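Ribonucleoside-diphosphate reductase subunit beta (Bacillus halodurans C-125, PDB 2RCC) probably serves as the iron-binding beta subunit of a class I ribonucleotide reductase, which converts ribonucleoside diphosphates into the deoxyribonucleotides needed for DNA synthesis. Local coordinates at residues Ile82-Leu85 with Ala86-Ser90; Ser127-Leu130 with Ser131-Pro135; Thr248-Lys251 with Thr252-Lys256; Asp271-Pro274 with Gly275-Pro278. All blocks are in the same frame, centred on the assembly; numbering follows the deposited sequence. Where two conformers were deposited one is given.

Contact 1: residues Ile82-Leu85 with Ala86-Ser90; sequences IGLL and AFLDS
Leu84 meets Leu88 one helical turn further on, in the last turns of helix 72-87, where the chain runs up to Asp89. The methyl CD1 of Leu84 lies 4.2 Å from CG of Leu88, the two side chains passing at a slant. Leu88 owes its place to a first torsion that sets CG beside its own backbone N (chi1 -75°), folding the branch back over the preceding turn until CG rests 3.4 Å from Leu84 O. The tight part is the turn 82-88. Ala86 N reaches Ile82 O at 2.8 Å, Phe87 N reaches Gly83 O, and Leu88 N bonds to Leu84 O at 2.9 Å. CB of Phe87 sits 3.2 Å from Gly83 O. After the bond from Leu88 N the regular pattern is no longer followed, although the backbone angles stay helical to Ser90. There Ser90 N bonds to Phe87 O at 3.0 Å, and Ser90 OG adds a weak bond to the same oxygen on the more exposed side. Asp89, an iron ligand by similarity, stands in this looser part, and its carboxylate was not modelled. Leu85 packs against Tyr126, the probable active-site tyrosine. Around the turn, Ile82 rests on Val129 and Leu130 of helix 106-133, Ala86 and Phe87 on Phe143 of helix 136-147, and Leu84, Phe87 and Leu88 on Leu152 of helix 150-168.

Contact 2: residues Ser127-Leu130 with Ser131-Pro135; sequences SYVL and SSLVP
Leu130 O takes two backbone donors, Leu133 N at 3.2 Å from well above the carbonyl plane and Val134 N at 3.0 Å almost straight on. This is the frayed C-terminal end of helix 106-133, where serine hydroxyls turn back onto carbonyls of the previous turn. Ser132 OG stands beside its own N (chi1 -56°) and makes a short 2.6 Å bond to Tyr128 O, supplementing a weak backbone bond from Ser132 N. That same N also bonds to Val129 O, three residues back, so the regular pattern is giving way. One turn earlier it still holds, with Ser131 N 2.8 Å from Ser127 O; in one of two conformers Ser131 OG bonds to that oxygen too. The Tyr128 ring packs on Pro55 and Met60, and its OH bonds to Ile58 O. On the side facing helix 72-87, Val129 and Leu133 run side by side and both touch Phe78, while Leu130 packs on Phe143 of helix 136-147. Past the last turn, the Val134 side chain slants across that of Leu130, with CG2 3.4 Å from Leu130 O and 3.7 Å from Leu130 CD1.

Contact 3: residues Thr248-Lys251 with Thr252-Lys256; sequences TFVK and TTLMK
Thr253 sets its hydroxyl over one face of the Phe249 ring, one turn back. Starting at CB, Thr253 lies 3.1 Å from Phe249 O. Its OG1 then turns beside the backbone N (chi1 -53°) and donates to that same oxygen at 2.6 Å, while Thr253 N bonds to it from the other face of the carbonyl plane. The tip does a second job: OG1 stands 3.5 Å above the plane of the Phe249 ring, over its centre. With its proton given to the carbonyl, the hydroxyl presents its oxygen to the ring, so this is packing rather than an OH-pi bond. The ring gets there because its CG is anti to the backbone N (chi1 175°), which brings the phenyl group alongside Thr253, and Tyr181 of helix 172-187 touches both residues. All of this belongs to helix 244-268, a long helix of the ferritin-like bundle, with regular backbone bonds throughout these turns. On the exposed side Thr252 repeats the hydroxyl-to-carbonyl bond, its OG1 reaching Thr248 O at 3.0 Å from above the carbonyl plane. Toward helix 278-295 the meeting is aliphatic: Val250 and Leu254 lie alongside each other with CG1 of Val250 3.8 Å from CD1 of Leu254, and Leu254 leans on Arg292 and Ala293. CG of selenomethionine Met255 sits 3.2 Å from Lys251 O, and its side chain reaches Pro301 and Tyr302.

Contact 4: residues Asp271-Pro274 with Gly275-Pro278; sequences DKIP and GINP
Ile273 and Ile276 set their side chains alongside each other, pointing the same way, at the two ends of a type II beta turn. The turn belongs to the loop joining helix 244-268 to helix 278-295. In the modelled conformer of Ile276, one of two, its CG1 meets CG2 of Ile273 at 4.1 Å. The two residues then share nearly the same first torsion, but different branches touch: CG2 of Ile273 is anti to its N, whereas CG1 of Ile276 lies beside its own N (chi1 -55°). Both side chains lean on Asn199 of helix 191-202, and Ile276 also packs on Phe265 of helix 244-268. Across the turn Ile276 N bonds to Ile273 O at 3.1 Å. Gly275, with a positive phi of 91°, occupies the third position, as is usual in a type II turn; Pro274 O is bonded to Asn199 ND2. Further from the bend, Asp271 CB packs on Pro278 CG at 4.0 Å, while the carboxylate leads away. Asn277 then N-caps the helix that follows, its OD1 accepting from Asp280 N. Between the two arms sits a water that accepts from Ile273 N at 2.8 Å and lies 2.9 Å from Ile276 O.

Along the chain the four contacts follow in numerical order, all within one helical domain of the ferritin-like kind. Contacts 1 and 2 are neighbours, with centres about 12 Å apart: helix 72-87 packs on helix 106-133, where Gly83 lies against Leu130 and Ala86 against Ser127, joining the approach to the probable iron site to the far end of the helix that carries Tyr126. Contact 3 lies about 36 Å from contact 2, centre to centre, on the opposite side of the chain's centre. Contact 4 follows the same helix 244-268 as contact 3, about 28 Å away, centre to centre, where the chain reverses into helix 278-295; its Ile273 also touches helix 72-87, the helix of contact 1.

Contact 1: residues Ile82-Leu85 with Ala86-Ser90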
loop_
_atom_site.group_PDB
_atom_site.type_symbol
_atom_site.label_atom_id
_atom_site.label_comp_id
_atom_site.label_asym_id
_atom_site.label_seq_id
_atom_site.Cartn_x
_atom_site.Cartn_y
_atom_site.Cartn_z
ATOM N N ILE A 82 21.879 -6.333 11.173
ATOM C CA ILE A 82 21.392 -6.060 9.813
ATOM C C ILE A 82 20.880 -7.363 9.165
ATOM O O ILE A 82 19.831 -7.335 8.533
ATOM C CB ILE A 82 22.433 -5.284 8.915
ATOM C CG1 ILE A 82 21.694 -4.459 7.876
ATOM C CG2 ILE A 82 23.545 -6.209 8.301
ATOM C CD1 ILE A 82 21.006 -3.200 8.525
ATOM N N GLY A 83 21.597 -8.481 9.392
ATOM C CA GLY A 83 21.212 -9.814 8.922
ATOM C C GLY A 83 19.833 -10.241 9.426
ATOM O O GLY A 83 19.014 -10.721 8.646
ATOM N N LEU A 84 19.569 -10.044 10.719
ATOM C CA LEU A 84 18.282 -10.371 11.326
ATOM C C LEU A 84 17.179 -9.508 10.726
ATOM O O LEU A 84 16.113 -10.019 10.365
ATOM C CB LEU A 84 18.295 -10.146 12.843
ATOM C CG LEU A 84 17.001 -10.540 13.568
ATOM C CD1 LEU A 84 16.575 -11.982 13.263
ATOM C CD2 LEU A 84 17.153 -10.319 15.021
ATOM N N LEU A 85 17.433 -8.198 10.670
ATOM C CA LEU A 85 16.481 -7.251 10.069
ATOM C C LEU A 85 16.145 -7.625 8.616
ATOM O O LEU A 85 14.977 -7.576 8.234
ATOM C CB LEU A 85 16.999 -5.806 10.170
ATOM C CG LEU A 85 17.000 -5.236 11.601
ATOM C CD1 LEU A 85 17.785 -3.930 11.666
ATOM C CD2 LEU A 85 15.596 -5.040 12.109
ATOM N N ALA A 86 17.157 -8.011 7.838
ATOM C CA ALA A 86 16.960 -8.476 6.467
ATOM C C ALA A 86 16.228 -9.824 6.439
ATOM O O ALA A 86 15.374 -10.025 5.593
ATOM C CB ALA A 86 18.292 -8.577 5.743
ATOM N N PHE A 87 16.548 -10.716 7.383
ATOM C CA PHE A 87 15.952 -12.074 7.492
ATOM C C PHE A 87 14.488 -12.107 7.893
ATOM O O PHE A 87 13.788 -13.003 7.462
ATOM C CB PHE A 87 16.751 -12.931 8.518
ATOM C CG PHE A 87 16.212 -14.349 8.740
ATOM C CD1 PHE A 87 16.600 -15.393 7.920
ATOM C CD2 PHE A 87 15.325 -14.629 9.784
ATOM C CE1 PHE A 87 16.102 -16.687 8.117
ATOM C CE2 PHE A 87 14.829 -15.916 9.984
ATOM C CZ PHE A 87 15.223 -16.942 9.151
ATOM N N LEU A 88 14.036 -11.170 8.720
ATOM C CA LEU A 88 12.656 -11.181 9.233
ATOM C C LEU A 88 11.533 -11.144 8.182
ATOM O O LEU A 88 10.414 -11.562 8.497
ATOM C CB LEU A 88 12.429 -10.104 10.321
ATOM C CG LEU A 88 13.038 -10.406 11.697
ATOM C CD1 LEU A 88 12.841 -9.224 12.564
ATOM C CD2 LEU A 88 12.470 -11.650 12.370
ATOM N N ASP A 89 11.803 -10.671 6.964
ATOM C CA ASP A 89 10.805 -10.795 5.887
ATOM C C ASP A 89 10.397 -12.268 5.709
ATOM O O ASP A 89 9.210 -12.558 5.610
ATOM C CB ASP A 89 11.354 -10.303 4.556
ATOM N N SER A 90 11.401 -13.164 5.711
ATOM C CA SER A 90 11.255 -14.624 5.529
ATOM C C SER A 90 10.323 -15.337 6.502
ATOM O O SER A 90 9.430 -16.065 6.065
ATOM C CB SER A 90 12.621 -15.320 5.649
ATOM O OG SER A 90 13.607 -14.649 4.895
#

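Contact 2: residues Ser127-Leu130 with Ser131-Pro135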
loop_
_atom_site.group_PDB
_atom_site.type_symbol
_atom_site.label_atom_id
_atom_site.label_comp_id
_atom_site.label_asym_id
_atom_site.label_seq_id
_atom_site.Cartn_x
_atom_site.Cartn_y
_atom_site.Cartn_z
ATOM N N SER A 127 18.390 -5.515 3.079
ATOM C CA SER A 127 19.146 -6.315 2.110
ATOM C C SER A 127 20.175 -5.518 1.371
ATOM O O SER A 127 21.247 -6.005 1.105
ATOM C CB SER A 127 18.226 -6.967 1.069
ATOM O OG SER A 127 17.391 -7.892 1.730
ATOM N N TYR A 128 19.802 -4.320 0.963
ATOM C CA TYR A 128 20.691 -3.396 0.250
ATOM C C TYR A 128 21.970 -3.050 1.056
ATOM O O TYR A 128 23.077 -2.990 0.496
ATOM C CB TYR A 128 19.872 -2.146 -0.089
ATOM C CG TYR A 128 20.547 -1.028 -0.835
ATOM C CD1 TYR A 128 20.424 -0.907 -2.232
ATOM C CD2 TYR A 128 21.214 -0.026 -0.147
ATOM C CE1 TYR A 128 21.018 0.161 -2.914
ATOM C CE2 TYR A 128 21.825 1.036 -0.815
ATOM C CZ TYR A 128 21.719 1.135 -2.189
ATOM O OH TYR A 128 22.295 2.222 -2.841
ATOM N N VAL A 129 21.808 -2.804 2.353
ATOM C CA VAL A 129 22.930 -2.552 3.244
ATOM C C VAL A 129 23.801 -3.827 3.323
ATOM O O VAL A 129 25.004 -3.782 3.082
ATOM C CB VAL A 129 22.462 -2.112 4.663
ATOM C CG1 VAL A 129 23.627 -2.098 5.677
ATOM C CG2 VAL A 129 21.782 -0.747 4.623
ATOM N N LEU A 130 23.189 -4.969 3.620
ATOM C CA LEU A 130 23.932 -6.219 3.757
ATOM C C LEU A 130 24.701 -6.602 2.453
ATOM O O LEU A 130 25.903 -6.908 2.503
ATOM C CB LEU A 130 22.984 -7.316 4.238
ATOM C CG LEU A 130 23.567 -8.647 4.692
ATOM C CD1 LEU A 130 24.531 -8.454 5.834
ATOM C CD2 LEU A 130 22.467 -9.631 5.049
ATOM N N SER A 131 24.052 -6.461 1.301
ATOM C CA SER A 131 24.660 -6.800 0.022
ATOM C C SER A 131 25.742 -5.808 -0.425
ATOM O O SER A 131 26.537 -6.130 -1.291
ATOM C CB SER A 131 23.600 -6.949 -1.073
ATOM O OG SER A 131 22.935 -5.730 -1.283
ATOM N N SER A 132 25.783 -4.616 0.162
ATOM C CA SER A 132 26.844 -3.620 -0.138
ATOM C C SER A 132 28.139 -3.910 0.654
ATOM O O SER A 132 29.217 -3.387 0.332
ATOM C CB SER A 132 26.387 -2.197 0.235
ATOM O OG SER A 132 25.188 -1.846 -0.418
ATOM N N LEU A 133 28.017 -4.711 1.709
ATOM C CA LEU A 133 29.085 -4.958 2.658
ATOM C C LEU A 133 29.648 -6.379 2.709
ATOM O O LEU A 133 30.830 -6.519 3.030
ATOM C CB LEU A 133 28.566 -4.599 4.071
ATOM C CG LEU A 133 28.098 -3.170 4.310
ATOM C CD1 LEU A 133 27.585 -2.990 5.742
ATOM C CD2 LEU A 133 29.211 -2.225 4.001
ATOM N N VAL A 134 28.832 -7.419 2.455
ATOM C CA VAL A 134 29.313 -8.811 2.551
ATOM C C VAL A 134 28.956 -9.578 1.283
ATOM O O VAL A 134 27.974 -9.241 0.643
ATOM C CB VAL A 134 28.772 -9.557 3.805
ATOM C CG1 VAL A 134 29.146 -8.798 5.097
ATOM C CG2 VAL A 134 27.288 -9.777 3.731
ATOM N N PRO A 135 29.780 -10.574 0.884
ATOM C CA PRO A 135 29.434 -11.391 -0.296
ATOM C C PRO A 135 28.219 -12.307 -0.040
ATOM O O PRO A 135 27.881 -12.536 1.113
ATOM C CB PRO A 135 30.689 -12.205 -0.546
ATOM C CG PRO A 135 31.463 -12.157 0.717
ATOM C CD PRO A 135 31.107 -10.923 1.440
#

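Contact 3: residues Thr248-Lys251 with Thr252-Lys256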
loop_
_atom_site.group_PDB
_atom_site.type_symbol
_atom_site.label_atom_id
_atom_site.label_comp_id
_atom_site.label_asym_id
_atom_site.label_seq_id
_atom_site.Cartn_x
_atom_site.Cartn_y
_atom_site.Cartn_z
ATOM N N THR A 248 -4.346 -2.742 32.425
ATOM C CA THR A 248 -3.481 -3.839 32.872
ATOM C C THR A 248 -2.880 -4.589 31.684
ATOM O O THR A 248 -1.677 -4.852 31.667
ATOM C CB THR A 248 -4.246 -4.826 33.780
ATOM O OG1 THR A 248 -4.686 -4.132 34.944
ATOM C CG2 THR A 248 -3.342 -5.974 34.220
ATOM N N PHE A 249 -3.701 -4.929 30.700
ATOM C CA PHE A 249 -3.211 -5.545 29.447
ATOM C C PHE A 249 -2.068 -4.750 28.754
ATOM O O PHE A 249 -1.028 -5.315 28.370
ATOM C CB PHE A 249 -4.355 -5.748 28.436
ATOM C CG PHE A 249 -3.875 -6.268 27.095
ATOM C CD1 PHE A 249 -3.648 -7.627 26.924
ATOM C CD2 PHE A 249 -3.603 -5.412 26.037
ATOM C CE1 PHE A 249 -3.185 -8.130 25.733
ATOM C CE2 PHE A 249 -3.130 -5.909 24.825
ATOM C CZ PHE A 249 -2.928 -7.269 24.671
ATOM N N VAL A 250 -2.272 -3.450 28.572
ATOM C CA VAL A 250 -1.277 -2.587 27.940
ATOM C C VAL A 250 0.006 -2.521 28.791
ATOM O O VAL A 250 1.101 -2.673 28.267
ATOM C CB VAL A 250 -1.858 -1.181 27.673
ATOM C CG1 VAL A 250 -0.783 -0.195 27.181
ATOM C CG2 VAL A 250 -2.967 -1.286 26.643
ATOM N N LYS A 251 -0.145 -2.352 30.096
ATOM C CA LYS A 251 1.013 -2.253 30.988
ATOM C C LYS A 251 1.805 -3.577 30.946
ATOM O O LYS A 251 2.992 -3.573 30.699
ATOM C CB LYS A 251 0.567 -1.868 32.416
ATOM C CG LYS A 251 1.651 -1.189 33.234
ATOM C CD LYS A 251 1.168 -0.661 34.594
ATOM C CE LYS A 251 0.856 -1.781 35.586
ATOM N NZ LYS A 251 0.753 -1.284 37.003
ATOM N N THR A 252 1.122 -4.692 31.143
ATOM C CA THR A 252 1.726 -6.014 31.106
ATOM C C THR A 252 2.417 -6.353 29.780
ATOM O O THR A 252 3.562 -6.854 29.767
ATOM C CB THR A 252 0.639 -7.065 31.403
ATOM O OG1 THR A 252 0.214 -6.894 32.750
ATOM C CG2 THR A 252 1.183 -8.481 31.247
ATOM N N THR A 253 1.736 -6.058 28.674
ATOM C CA THR A 253 2.259 -6.339 27.340
ATOM C C THR A 253 3.495 -5.483 27.034
ATOM O O THR A 253 4.484 -6.013 26.526
ATOM C CB THR A 253 1.148 -6.203 26.279
ATOM O OG1 THR A 253 0.051 -7.029 26.689
ATOM C CG2 THR A 253 1.648 -6.642 24.899
ATOM N N LEU A 254 3.442 -4.184 27.356
ATOM C CA LEU A 254 4.622 -3.315 27.222
ATOM C C LEU A 254 5.797 -3.762 28.090
ATOM O O LEU A 254 6.931 -3.744 27.632
ATOM C CB LEU A 254 4.281 -1.860 27.551
ATOM C CG LEU A 254 3.427 -1.123 26.511
ATOM C CD1 LEU A 254 2.955 0.196 27.092
ATOM C CD2 LEU A 254 4.162 -0.933 25.199
HETATM N N MSE A 255 5.531 -4.192 29.323
HETATM C CA MSE A 255 6.611 -4.681 30.201
HETATM C C MSE A 255 7.239 -5.968 29.695
HETATM O O MSE A 255 8.456 -6.116 29.750
HETATM C CB MSE A 255 6.118 -4.901 31.633
HETATM C CG MSE A 255 5.707 -3.629 32.350
HETATM SE SE MSE A 255 4.878 -3.909 34.092
HETATM C CE MSE A 255 4.134 -5.690 34.006
ATOM N N LYS A 256 6.422 -6.899 29.207
ATOM C CA LYS A 256 6.936 -8.162 28.636
ATOM C C LYS A 256 7.765 -7.887 27.400
ATOM O O LYS A 256 8.835 -8.489 27.207
ATOM C CB LYS A 256 5.779 -9.111 28.299
ATOM C CG LYS A 256 6.207 -10.499 27.842
#

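Contact 4: residues Asp271-Pro274 with Gly275-Pro278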
loop_
_atom_site.group_PDB
_atom_site.type_symbol
_atom_site.label_atom_id
_atom_site.label_comp_id
_atom_site.label_asym_id
_atom_site.label_seq_id
_atom_site.Cartn_x
_atom_site.Cartn_y
_atom_site.Cartn_z
ATOM N N ASP A 271 27.678 -5.948 26.878
ATOM C CA ASP A 271 28.712 -4.989 27.284
ATOM C C ASP A 271 29.920 -5.018 26.323
ATOM O O ASP A 271 31.011 -4.658 26.705
ATOM C CB ASP A 271 29.140 -5.278 28.747
ATOM C CG ASP A 271 29.811 -6.649 28.935
ATOM O OD1 ASP A 271 29.812 -7.478 28.002
ATOM O OD2 ASP A 271 30.321 -6.909 30.043
ATOM N N LYS A 272 29.719 -5.428 25.076
ATOM C CA LYS A 272 30.821 -5.652 24.131
ATOM C C LYS A 272 31.121 -4.508 23.156
ATOM O O LYS A 272 32.130 -4.563 22.424
ATOM C CB LYS A 272 30.509 -6.895 23.291
ATOM C CG LYS A 272 30.461 -8.239 24.059
ATOM C CD LYS A 272 31.856 -8.815 24.245
ATOM C CE LYS A 272 31.923 -10.036 25.200
ATOM N NZ LYS A 272 31.069 -11.161 24.741
ATOM N N ILE A 273 30.292 -3.473 23.153
ATOM C CA ILE A 273 30.413 -2.425 22.133
ATOM C C ILE A 273 30.799 -1.104 22.750
ATOM O O ILE A 273 30.064 -0.585 23.580
ATOM C CB ILE A 273 29.092 -2.260 21.357
ATOM C CG1 ILE A 273 28.701 -3.590 20.671
ATOM C CG2 ILE A 273 29.208 -1.115 20.331
ATOM C CD1 ILE A 273 29.754 -4.099 19.581
ATOM N N PRO A 274 31.929 -0.541 22.325
ATOM C CA PRO A 274 32.328 0.751 22.827
ATOM C C PRO A 274 31.217 1.805 22.653
ATOM O O PRO A 274 30.557 1.857 21.628
ATOM C CB PRO A 274 33.542 1.107 21.940
ATOM C CG PRO A 274 34.113 -0.242 21.549
ATOM C CD PRO A 274 32.909 -1.079 21.343
ATOM N N GLY A 275 30.982 2.595 23.672
ATOM C CA GLY A 275 29.959 3.615 23.577
ATOM C C GLY A 275 28.573 3.222 24.023
ATOM O O GLY A 275 27.767 4.119 24.182
ATOM N N ILE A 276 28.307 1.922 24.241
ATOM C CA ILE A 276 27.001 1.457 24.694
ATOM C C ILE A 276 27.129 0.854 26.089
ATOM O O ILE A 276 27.747 -0.191 26.261
ATOM C CB ILE A 276 26.399 0.407 23.744
ATOM C CG1 ILE A 276 26.311 0.924 22.303
ATOM C CG2 ILE A 276 25.005 -0.012 24.228
ATOM C CD1 ILE A 276 25.414 2.119 22.118
ATOM N N ASN A 277 26.574 1.533 27.091
ATOM C CA ASN A 277 26.558 1.033 28.471
ATOM C C ASN A 277 25.258 0.236 28.554
ATOM O O ASN A 277 24.185 0.768 28.254
ATOM C CB ASN A 277 26.614 2.169 29.503
ATOM C CG ASN A 277 26.328 1.692 30.912
ATOM O OD1 ASN A 277 25.182 1.653 31.325
ATOM N ND2 ASN A 277 27.378 1.361 31.673
ATOM N N PRO A 278 25.334 -1.040 28.923
ATOM C CA PRO A 278 24.097 -1.822 28.975
ATOM C C PRO A 278 23.035 -1.330 29.964
ATOM O O PRO A 278 21.863 -1.452 29.660
ATOM C CB PRO A 278 24.582 -3.230 29.323
ATOM C CG PRO A 278 25.937 -3.085 29.833
ATOM C CD PRO A 278 26.527 -1.845 29.260
HETATM O O HOH W 1 28.092 -2.688 24.779
#